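Local coordinates for SusD superfamily protein (Bacteroides fragilis, PDB 3L22), which probably binds glycans at the cell surface as a SusD-family outer-membrane lipoprotein, and also binds zinc ions, at residues 124-135 and 146-154; 326-335 and 348-358. One frame throughout, in Å; residues are numbered along the deposited sequence. Where two conformers were deposited one is given.

Contact 1: 124-135 and 146-154; sequences RALAYYYLNNLY and KSVPLRLTA
Y128 reaches from helix 113-131 to the extended chain at 146-154, and it makes the largest single contribution to the burial between them. CG lies anti to the carbonyl carbon (chi1 -82°), which brings the phenol across to the backbone of R151. There Y128 OH donates to R151 O at 2.8 Å; the C=O...donor angle is 111° and the hydroxyl is tilted out of the carbonyl plane. L150 CD1 sits over one face of the same ring, a CH-pi contact 4.0 Å from the centroid, while V148 CG2 approaches at the ring edge. The other methyl of V148, CG1, packs 3.9 Å from Y135 CD2 and also meets L131 CB, filling the angle between L131 and Y135. Beside this apolar patch S147 OG donates to N132 OD1 (2.8 Å), arriving in the carbonyl plane at 155°; the N132 amide is held at its other end by V168 O.

The contact loosens at both ends of the loop, at exposed K146 and at partly exposed L152. L152 CD2 lies over one face of the R124 guanidinium, 3.8 Å from R124 NE. A water joins the two segments here, accepting from R124 NH1 and donating to L152 O. The arginine itself is anchored by a salt bridge to D178, and L152 lies close to a bound zinc ion and to H174.

S147 and V148 both face S166, a classic beta bulge. Segment 146-154 thus runs as an irregular strip along helix 113-131, with V148 against W85 and Y89 of helix 79-103 and L152 against helix 168-178, within the helical, TPR-related part of the SusD fold.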
loop_
_atom_site.group_PDB
_atom_site.type_symbol
_atom_site.label_atom_id
_atom_site.label_comp_id
_atom_site.label_asym_id
_atom_site.label_seq_id
_atom_site.Cartn_x
_atom_site.Cartn_y
_atom_site.Cartn_z
ATOM N N ARG A 124 5.435 -12.391 0.064
ATOM C CA ARG A 124 5.516 -12.521 1.525
ATOM C C ARG A 124 5.950 -11.207 2.165
ATOM O O ARG A 124 5.378 -10.793 3.172
ATOM C CB ARG A 124 6.468 -13.627 1.898
ATOM C CG ARG A 124 6.569 -13.884 3.393
ATOM C CD ARG A 124 7.274 -15.220 3.639
ATOM N NE ARG A 124 8.671 -15.175 3.260
ATOM C CZ ARG A 124 9.465 -16.254 3.212
ATOM N NH1 ARG A 124 9.022 -17.481 3.546
ATOM N NH2 ARG A 124 10.741 -16.093 2.910
ATOM N N ALA A 125 6.899 -10.525 1.530
ATOM C CA ALA A 125 7.415 -9.258 2.026
ATOM C C ALA A 125 6.314 -8.181 2.064
ATOM O O ALA A 125 6.152 -7.456 3.071
ATOM C CB ALA A 125 8.626 -8.793 1.153
ATOM N N LEU A 126 5.526 -8.122 0.994
ATOM C CA LEU A 126 4.427 -7.188 0.925
ATOM C C LEU A 126 3.353 -7.451 2.008
ATOM O O LEU A 126 2.810 -6.501 2.647
ATOM C CB LEU A 126 3.824 -7.217 -0.499
ATOM C CG LEU A 126 2.911 -6.069 -0.898
ATOM C CD1 LEU A 126 3.576 -4.664 -0.716
ATOM C CD2 LEU A 126 2.365 -6.236 -2.338
ATOM N N ALA A 127 3.046 -8.725 2.229
ATOM C CA ALA A 127 2.043 -9.085 3.221
ATOM C C ALA A 127 2.497 -8.629 4.614
ATOM O O ALA A 127 1.755 -7.939 5.339
ATOM C CB ALA A 127 1.783 -10.575 3.180
ATOM N N TYR A 128 3.743 -8.954 4.969
ATOM C CA TYR A 128 4.301 -8.499 6.250
ATOM C C TYR A 128 4.374 -6.978 6.354
ATOM O O TYR A 128 4.179 -6.419 7.441
ATOM C CB TYR A 128 5.679 -9.133 6.528
ATOM C CG TYR A 128 5.558 -10.517 7.116
ATOM C CD1 TYR A 128 4.994 -10.695 8.380
ATOM C CD2 TYR A 128 5.967 -11.660 6.410
ATOM C CE1 TYR A 128 4.844 -11.949 8.937
ATOM C CE2 TYR A 128 5.827 -12.948 6.982
ATOM C CZ TYR A 128 5.258 -13.072 8.243
ATOM O OH TYR A 128 5.069 -14.289 8.830
ATOM N N TYR A 129 4.668 -6.303 5.240
ATOM C CA TYR A 129 4.754 -4.857 5.250
ATOM C C TYR A 129 3.422 -4.201 5.662
ATOM O O TYR A 129 3.389 -3.263 6.472
ATOM C CB TYR A 129 5.224 -4.347 3.862
ATOM C CG TYR A 129 5.009 -2.879 3.662
ATOM C CD1 TYR A 129 5.952 -1.956 4.102
ATOM C CD2 TYR A 129 3.885 -2.407 3.025
ATOM C CE1 TYR A 129 5.777 -0.600 3.928
ATOM C CE2 TYR A 129 3.682 -1.020 2.847
ATOM C CZ TYR A 129 4.630 -0.134 3.289
ATOM O OH TYR A 129 4.465 1.226 3.104
ATOM N N TYR A 130 2.326 -4.688 5.079
ATOM C CA TYR A 130 1.019 -4.161 5.451
ATOM C C TYR A 130 0.632 -4.483 6.917
ATOM O O TYR A 130 0.125 -3.603 7.612
ATOM C CB TYR A 130 -0.046 -4.586 4.441
ATOM C CG TYR A 130 0.082 -3.852 3.108
ATOM C CD1 TYR A 130 -0.034 -2.470 3.048
ATOM C CD2 TYR A 130 0.275 -4.550 1.924
ATOM C CE1 TYR A 130 0.051 -1.789 1.843
ATOM C CE2 TYR A 130 0.380 -3.893 0.715
ATOM C CZ TYR A 130 0.246 -2.513 0.674
ATOM O OH TYR A 130 0.337 -1.842 -0.512
ATOM N N LEU A 131 0.942 -5.679 7.406
ATOM C CA LEU A 131 0.717 -5.998 8.816
ATOM C C LEU A 131 1.529 -5.057 9.732
ATOM O O LEU A 131 1.027 -4.587 10.764
ATOM C CB LEU A 131 1.067 -7.451 9.115
ATOM C CG LEU A 131 0.267 -8.582 8.451
ATOM C CD1 LEU A 131 0.886 -9.927 8.827
ATOM C CD2 LEU A 131 -1.242 -8.483 8.876
ATOM N N ASN A 132 2.734 -4.694 9.294
ATOM C CA ASN A 132 3.631 -3.867 10.092
ATOM C C ASN A 132 3.154 -2.416 10.160
ATOM O O ASN A 132 3.712 -1.633 10.917
ATOM C CB ASN A 132 5.066 -3.884 9.527
ATOM C CG ASN A 132 6.140 -3.995 10.600
ATOM O OD1 ASN A 132 5.898 -4.529 11.677
ATOM N ND2 ASN A 132 7.357 -3.493 10.293
ATOM N N ASN A 133 2.185 -2.055 9.321
ATOM C CA ASN A 133 1.586 -0.721 9.323
ATOM C C ASN A 133 0.172 -0.682 9.905
ATOM O O ASN A 133 -0.546 0.325 9.720
ATOM C CB ASN A 133 1.610 -0.161 7.899
ATOM C CG ASN A 133 2.980 0.335 7.498
ATOM O OD1 ASN A 133 3.376 1.433 7.911
ATOM N ND2 ASN A 133 3.725 -0.469 6.719
ATOM N N LEU A 134 -0.190 -1.718 10.675
ATOM C CA LEU A 134 -1.460 -1.778 11.419
ATOM C C LEU A 134 -1.289 -2.099 12.914
ATOM O O LEU A 134 -1.854 -1.404 13.758
ATOM C CB LEU A 134 -2.420 -2.779 10.784
ATOM C CG LEU A 134 -2.948 -2.365 9.402
ATOM C CD1 LEU A 134 -3.586 -3.565 8.676
ATOM C CD2 LEU A 134 -3.912 -1.160 9.542
ATOM N N TYR A 135 -0.491 -3.110 13.236
ATOM C CA TYR A 135 -0.425 -3.663 14.585
ATOM C C TYR A 135 0.597 -3.009 15.546
ATOM O O TYR A 135 0.266 -2.777 16.675
ATOM C CB TYR A 135 -0.287 -5.191 14.494
ATOM C CG TYR A 135 -1.509 -5.780 13.804
ATOM C CD1 TYR A 135 -2.716 -5.967 14.508
ATOM C CD2 TYR A 135 -1.494 -6.092 12.449
ATOM C CE1 TYR A 135 -3.869 -6.470 13.872
ATOM C CE2 TYR A 135 -2.655 -6.577 11.807
ATOM C CZ TYR A 135 -3.821 -6.774 12.515
ATOM O OH TYR A 135 -4.926 -7.282 11.869
ATOM N N LYS A 146 6.112 -4.259 19.782
ATOM C CA LYS A 146 5.715 -5.590 19.303
ATOM C C LYS A 146 4.773 -5.478 18.119
ATOM O O LYS A 146 3.840 -4.684 18.142
ATOM C CB LYS A 146 5.045 -6.419 20.403
ATOM C CG LYS A 146 6.010 -6.837 21.505
ATOM C CD LYS A 146 5.244 -7.611 22.532
ATOM C CE LYS A 146 6.123 -8.065 23.707
ATOM N NZ LYS A 146 5.459 -9.222 24.416
ATOM N N SER A 147 5.028 -6.291 17.099
ATOM C CA SER A 147 4.233 -6.283 15.892
ATOM C C SER A 147 3.454 -7.582 15.780
ATOM O O SER A 147 2.399 -7.692 16.397
ATOM C CB SER A 147 5.118 -5.988 14.683
ATOM O OG SER A 147 4.373 -6.035 13.476
ATOM N N VAL A 148 3.957 -8.566 15.027
ATOM C CA VAL A 148 3.171 -9.749 14.674
ATOM C C VAL A 148 4.100 -10.981 14.711
ATOM O O VAL A 148 5.312 -10.826 14.648
ATOM C CB VAL A 148 2.511 -9.594 13.289
ATOM C CG1 VAL A 148 1.545 -8.358 13.222
ATOM C CG2 VAL A 148 3.547 -9.563 12.156
ATOM N N PRO A 149 3.541 -12.210 14.831
ATOM C CA PRO A 149 4.359 -13.422 14.689
ATOM C C PRO A 149 4.987 -13.546 13.319
ATOM O O PRO A 149 4.287 -13.364 12.298
ATOM C CB PRO A 149 3.350 -14.552 14.880
ATOM C CG PRO A 149 2.182 -13.893 15.652
ATOM C CD PRO A 149 2.139 -12.524 15.154
ATOM N N LEU A 150 6.289 -13.847 13.303
ATOM C CA LEU A 150 7.024 -13.954 12.076
ATOM C C LEU A 150 6.979 -15.433 11.659
ATOM O O LEU A 150 7.864 -16.208 11.996
ATOM C CB LEU A 150 8.462 -13.435 12.260
ATOM C CG LEU A 150 9.378 -13.392 11.032
ATOM C CD1 LEU A 150 8.671 -12.822 9.784
ATOM C CD2 LEU A 150 10.623 -12.563 11.352
ATOM N N ARG A 151 5.919 -15.812 10.954
ATOM C CA ARG A 151 5.718 -17.205 10.519
ATOM C C ARG A 151 6.362 -17.418 9.146
ATOM O O ARG A 151 5.932 -16.827 8.154
ATOM C CB ARG A 151 4.222 -17.529 10.461
ATOM C CG ARG A 151 3.471 -17.200 11.761
ATOM C CD ARG A 151 2.083 -17.775 11.804
ATOM N NE ARG A 151 1.414 -17.514 13.076
ATOM C CZ ARG A 151 1.585 -18.209 14.193
ATOM N NH1 ARG A 151 2.403 -19.266 14.253
ATOM N NH2 ARG A 151 0.894 -17.853 15.271
ATOM N N LEU A 152 7.388 -18.266 9.107
ATOM C CA LEU A 152 8.162 -18.504 7.901
ATOM C C LEU A 152 8.266 -19.972 7.476
ATOM O O LEU A 152 8.878 -20.260 6.469
ATOM C CB LEU A 152 9.556 -17.876 8.051
ATOM C CG LEU A 152 9.591 -16.359 8.247
ATOM C CD1 LEU A 152 11.046 -15.905 8.587
ATOM C CD2 LEU A 152 9.048 -15.600 7.028
ATOM N N THR A 153 7.635 -20.892 8.183
ATOM C CA THR A 153 7.695 -22.309 7.834
ATOM C C THR A 153 6.405 -22.733 7.155
ATOM O O THR A 153 5.355 -22.161 7.414
ATOM C CB THR A 153 7.879 -23.162 9.077
ATOM O OG1 THR A 153 6.839 -22.830 10.001
ATOM C CG2 THR A 153 9.260 -22.897 9.749
ATOM N N ALA A 154 6.496 -23.746 6.285
ATOM C CA ALA A 154 5.339 -24.289 5.588
ATOM C C ALA A 154 4.571 -25.102 6.618
ATOM O O ALA A 154 5.130 -26.020 7.191
ATOM C CB ALA A 154 5.778 -25.157 4.413
HETATM O O HOH W 1 10.152 -19.986 4.149
#

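Contact 2: 326-335 and 348-358; sequences RYAETLLDLA and AKSLLKQVRGR. With EDO (1,2-ethanediol), chain B; EDO (1,2-ethanediol), chain C.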
loop_
_atom_site.group_PDB
_atom_site.type_symbol
_atom_site.label_atom_id
_atom_site.label_comp_id
_atom_site.label_asym_id
_atom_site.label_seq_id
_atom_site.Cartn_x
_atom_site.Cartn_y
_atom_site.Cartn_z
ATOM N N ARG A 326 3.198 3.194 -8.415
ATOM C CA ARG A 326 3.378 3.858 -9.701
ATOM C C ARG A 326 4.436 4.938 -9.601
ATOM O O ARG A 326 4.820 5.368 -8.486
ATOM C CB ARG A 326 2.032 4.375 -10.249
ATOM C CG ARG A 326 1.322 5.388 -9.473
ATOM C CD ARG A 326 -0.023 5.687 -10.127
ATOM N NE ARG A 326 -0.902 6.519 -9.333
ATOM C CZ ARG A 326 -0.895 7.865 -9.283
ATOM N NH1 ARG A 326 -0.030 8.606 -9.973
ATOM N NH2 ARG A 326 -1.783 8.501 -8.522
ATOM N N TYR A 327 4.923 5.375 -10.759
ATOM C CA TYR A 327 6.114 6.208 -10.798
ATOM C C TYR A 327 5.994 7.587 -10.134
ATOM O O TYR A 327 6.999 8.109 -9.666
ATOM C CB TYR A 327 6.612 6.327 -12.242
ATOM C CG TYR A 327 7.968 6.972 -12.403
ATOM C CD1 TYR A 327 9.089 6.497 -11.727
ATOM C CD2 TYR A 327 8.139 8.036 -13.283
ATOM C CE1 TYR A 327 10.317 7.128 -11.855
ATOM C CE2 TYR A 327 9.377 8.646 -13.458
ATOM C CZ TYR A 327 10.452 8.184 -12.751
ATOM O OH TYR A 327 11.648 8.792 -12.957
ATOM N N ALA A 328 4.815 8.206 -10.097
ATOM C CA ALA A 328 4.683 9.440 -9.331
ATOM C C ALA A 328 5.060 9.195 -7.873
ATOM O O ALA A 328 5.597 10.100 -7.224
ATOM C CB ALA A 328 3.278 10.049 -9.429
ATOM N N GLU A 329 4.786 8.001 -7.341
ATOM C CA GLU A 329 5.191 7.677 -5.985
ATOM C C GLU A 329 6.730 7.615 -5.847
ATOM O O GLU A 329 7.306 8.121 -4.853
ATOM C CB GLU A 329 4.594 6.360 -5.470
ATOM C CG GLU A 329 4.695 6.266 -3.939
ATOM C CD GLU A 329 4.586 4.851 -3.417
ATOM O OE1 GLU A 329 3.822 4.030 -4.028
ATOM O OE2 GLU A 329 5.274 4.553 -2.403
ATOM N N THR A 330 7.375 6.970 -6.817
ATOM C CA THR A 330 8.838 6.897 -6.846
ATOM C C THR A 330 9.405 8.305 -6.659
ATOM O O THR A 330 10.259 8.526 -5.816
ATOM C CB THR A 330 9.354 6.342 -8.165
ATOM O OG1 THR A 330 8.639 5.138 -8.513
ATOM C CG2 THR A 330 10.911 6.115 -8.120
ATOM N N LEU A 331 8.892 9.254 -7.428
ATOM C CA LEU A 331 9.394 10.636 -7.416
ATOM C C LEU A 331 9.117 11.394 -6.105
ATOM O O LEU A 331 10.010 12.059 -5.577
ATOM C CB LEU A 331 8.816 11.401 -8.632
ATOM C CG LEU A 331 9.278 10.893 -10.027
ATOM C CD1 LEU A 331 8.548 11.612 -11.159
ATOM C CD2 LEU A 331 10.789 11.005 -10.229
ATOM N N LEU A 332 7.895 11.302 -5.603
ATOM C CA LEU A 332 7.549 11.974 -4.377
ATOM C C LEU A 332 8.197 11.320 -3.159
ATOM O O LEU A 332 8.538 12.019 -2.230
ATOM C CB LEU A 332 6.022 12.078 -4.202
ATOM C CG LEU A 332 5.241 13.005 -5.128
ATOM C CD1 LEU A 332 3.741 12.962 -4.788
ATOM C CD2 LEU A 332 5.787 14.453 -5.123
ATOM N N ASP A 333 8.372 10.000 -3.156
ATOM C CA ASP A 333 9.109 9.322 -2.083
ATOM C C ASP A 333 10.579 9.809 -2.096
ATOM O O ASP A 333 11.134 10.174 -1.048
ATOM C CB ASP A 333 9.097 7.778 -2.225
ATOM C CG ASP A 333 7.714 7.107 -1.881
ATOM O OD1 ASP A 333 6.844 7.755 -1.319
ATOM O OD2 ASP A 333 7.528 5.897 -2.240
ATOM N N LEU A 334 11.206 9.778 -3.279
ATOM C CA LEU A 334 12.567 10.327 -3.440
ATOM C C LEU A 334 12.646 11.788 -3.008
ATOM O O LEU A 334 13.584 12.180 -2.326
ATOM C CB LEU A 334 13.087 10.149 -4.876
ATOM C CG LEU A 334 13.499 8.725 -5.261
ATOM C CD1 LEU A 334 13.767 8.626 -6.793
ATOM C CD2 LEU A 334 14.719 8.266 -4.453
ATOM N N ALA A 335 11.642 12.590 -3.353
ATOM C CA ALA A 335 11.620 13.995 -2.904
ATOM C C ALA A 335 11.681 14.038 -1.378
ATOM O O ALA A 335 12.460 14.809 -0.833
ATOM C CB ALA A 335 10.357 14.695 -3.392
ATOM N N ALA A 348 15.236 17.595 -4.165
ATOM C CA ALA A 348 13.854 17.388 -3.681
ATOM C C ALA A 348 12.893 18.270 -4.470
ATOM O O ALA A 348 11.814 17.814 -4.887
ATOM C CB ALA A 348 13.737 17.698 -2.144
ATOM N N LYS A 349 13.298 19.519 -4.658
ATOM C CA LYS A 349 12.495 20.489 -5.403
ATOM C C LYS A 349 12.310 20.068 -6.858
ATOM O O LYS A 349 11.204 20.193 -7.401
ATOM C CB LYS A 349 13.112 21.887 -5.370
ATOM C CG LYS A 349 13.139 22.616 -4.017
ATOM C CD LYS A 349 14.100 23.824 -4.141
ATOM C CE LYS A 349 13.941 24.688 -3.015
ATOM N NZ LYS A 349 14.906 25.831 -2.882
ATOM N N SER A 350 13.361 19.570 -7.493
ATOM C CA SER A 350 13.243 19.159 -8.900
ATOM C C SER A 350 12.318 17.939 -9.029
ATOM O O SER A 350 11.503 17.871 -9.954
ATOM C CB SER A 350 14.610 18.913 -9.540
ATOM O OG SER A 350 15.108 17.638 -9.202
ATOM N N LEU A 351 12.399 17.010 -8.070
ATOM C CA LEU A 351 11.525 15.835 -8.044
ATOM C C LEU A 351 10.050 16.247 -7.826
ATOM O O LEU A 351 9.162 15.788 -8.564
ATOM C CB LEU A 351 11.996 14.839 -6.968
ATOM C CG LEU A 351 13.343 14.138 -7.207
ATOM C CD1 LEU A 351 13.922 13.476 -5.936
ATOM C CD2 LEU A 351 13.278 13.130 -8.369
ATOM N N LEU A 352 9.798 17.110 -6.829
ATOM C CA LEU A 352 8.446 17.662 -6.567
ATOM C C LEU A 352 7.894 18.327 -7.820
ATOM O O LEU A 352 6.748 18.074 -8.204
ATOM C CB LEU A 352 8.428 18.663 -5.395
ATOM C CG LEU A 352 7.100 19.333 -5.021
ATOM C CD1 LEU A 352 6.004 18.246 -4.775
ATOM C CD2 LEU A 352 7.237 20.263 -3.810
ATOM N N LYS A 353 8.711 19.131 -8.495
ATOM C CA LYS A 353 8.242 19.829 -9.682
ATOM C C LYS A 353 7.812 18.860 -10.796
ATOM O O LYS A 353 6.824 19.124 -11.503
ATOM C CB LYS A 353 9.279 20.827 -10.185
ATOM C CG LYS A 353 9.388 22.062 -9.310
ATOM C CD LYS A 353 10.637 22.873 -9.575
ATOM C CE LYS A 353 10.490 23.768 -10.813
ATOM N NZ LYS A 353 11.414 24.962 -10.843
ATOM N N GLN A 354 8.504 17.736 -10.961
ATOM C CA GLN A 354 8.085 16.792 -11.985
ATOM C C GLN A 354 6.663 16.316 -11.766
ATOM O O GLN A 354 5.862 16.278 -12.706
ATOM C CB GLN A 354 8.954 15.531 -12.037
ATOM C CG GLN A 354 10.306 15.707 -12.585
ATOM C CD GLN A 354 11.032 14.372 -12.724
ATOM O OE1 GLN A 354 10.567 13.457 -13.428
ATOM N NE2 GLN A 354 12.170 14.257 -12.055
ATOM N N VAL A 355 6.355 15.942 -10.532
ATOM C CA VAL A 355 5.041 15.381 -10.248
ATOM C C VAL A 355 3.972 16.470 -10.299
ATOM O O VAL A 355 2.963 16.291 -10.989
ATOM C CB VAL A 355 5.010 14.626 -8.924
ATOM C CG1 VAL A 355 3.568 14.157 -8.581
ATOM C CG2 VAL A 355 6.006 13.418 -8.984
ATOM N N ARG A 356 4.199 17.590 -9.611
ATOM C CA ARG A 356 3.175 18.637 -9.573
ATOM C C ARG A 356 2.946 19.223 -10.964
ATOM O O ARG A 356 1.809 19.472 -11.354
ATOM C CB ARG A 356 3.547 19.740 -8.578
ATOM C CG ARG A 356 2.500 20.859 -8.424
ATOM C CD ARG A 356 2.831 21.829 -7.290
ATOM N NE ARG A 356 1.822 22.885 -7.166
ATOM C CZ ARG A 356 0.663 22.773 -6.514
ATOM N NH1 ARG A 356 0.335 21.675 -5.859
ATOM N NH2 ARG A 356 -0.183 23.792 -6.492
ATOM N N GLY A 357 4.029 19.469 -11.697
ATOM C CA GLY A 357 3.954 19.990 -13.069
ATOM C C GLY A 357 3.209 19.120 -14.059
ATOM O O GLY A 357 2.702 19.612 -15.061
ATOM N N ARG A 358 3.145 17.818 -13.801
ATOM C CA ARG A 358 2.319 16.950 -14.627
ATOM C C ARG A 358 0.832 17.345 -14.567
ATOM O O ARG A 358 0.129 17.262 -15.596
ATOM C CB ARG A 358 2.589 15.485 -14.337
ATOM C CG ARG A 358 1.858 14.499 -15.276
ATOM C CD ARG A 358 0.578 13.965 -14.711
ATOM N NE ARG A 358 0.723 13.158 -13.503
ATOM C CZ ARG A 358 0.875 11.832 -13.458
ATOM N NH1 ARG A 358 0.966 11.104 -14.571
ATOM N NH2 ARG A 358 0.946 11.215 -12.276
HETATM C C1 EDO B . 5.174 5.595 0.889
HETATM O O1 EDO B . 4.581 6.017 -0.320
HETATM C C2 EDO B . 4.194 4.863 1.819
HETATM O O2 EDO B . 4.961 4.673 3.051
HETATM C C1 EDO C . 15.985 9.809 -10.929
HETATM O O1 EDO C . 17.169 9.131 -10.481
HETATM C C2 EDO C . 14.820 9.633 -9.951
HETATM O O2 EDO C . 13.633 8.948 -10.460
HETATM O O HOH W 2 11.810 10.994 -14.490
#
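Apolar side chains make most of the interface between 326-335 and 348-358. V355 is wedged between two leucines: its CG2 presses on L331 CB at 3.5 Å, tighter than usual van der Waals contact, and its CB and CG1 lie against the branches of L332. With CG anti to the carbonyl carbon (chi1 -65°), L331 sends CD2 to L351 CD2 (3.8 Å) and CD1 toward the amide of Q354. L332 CD2 also meets L352 CD1, again at 3.8 Å. At the other end small residues let the backbones close in, and A348 CB comes within 3.4 Å of A335 O.

The two helices run antiparallel, the axes of the two helical segments 8.3 Å apart at closest approach and crossing at -151°. An antiparallel helix pair of this kind is consistent with the TPR clan of this family.

Polar contacts lie at the margins. A water bridges Y327 OH and Q354 OE1, donating to the amide oxygen, and Y327 OH shares a hydrogen bond with an ethanediol O2 at 3.2 Å.

Charged groups meet at the R326 end. R326 NH1 and R358 NH2 come edge to edge at 3.6 Å, their guanidinium planes 51° apart, around the carboxylates they share: both atoms form salt bridges to E388 of helix 374-388, and each arginine also pairs with E248.

Overall arrangement
Both contacts are largely buried, yet they lie on opposite sides of the chain's centre, about 29 Å apart between centres, and have no secondary-structure element in common. Contact 1, in the N-terminal region, sets a helix against an irregular loop, so its cohesion mixes two tyrosine rings with hydrogen bonds to side chain and backbone, and its margins are more open to solvent. Contact 2, in the C-terminal region, pairs two helices whose facing sides are mainly aliphatic; no direct hydrogen bond crosses it. Arginines appear at an end of each, tied by a salt bridge to a neighbouring helix in contact 1 and gathered in a pair around shared carboxylates in contact 2.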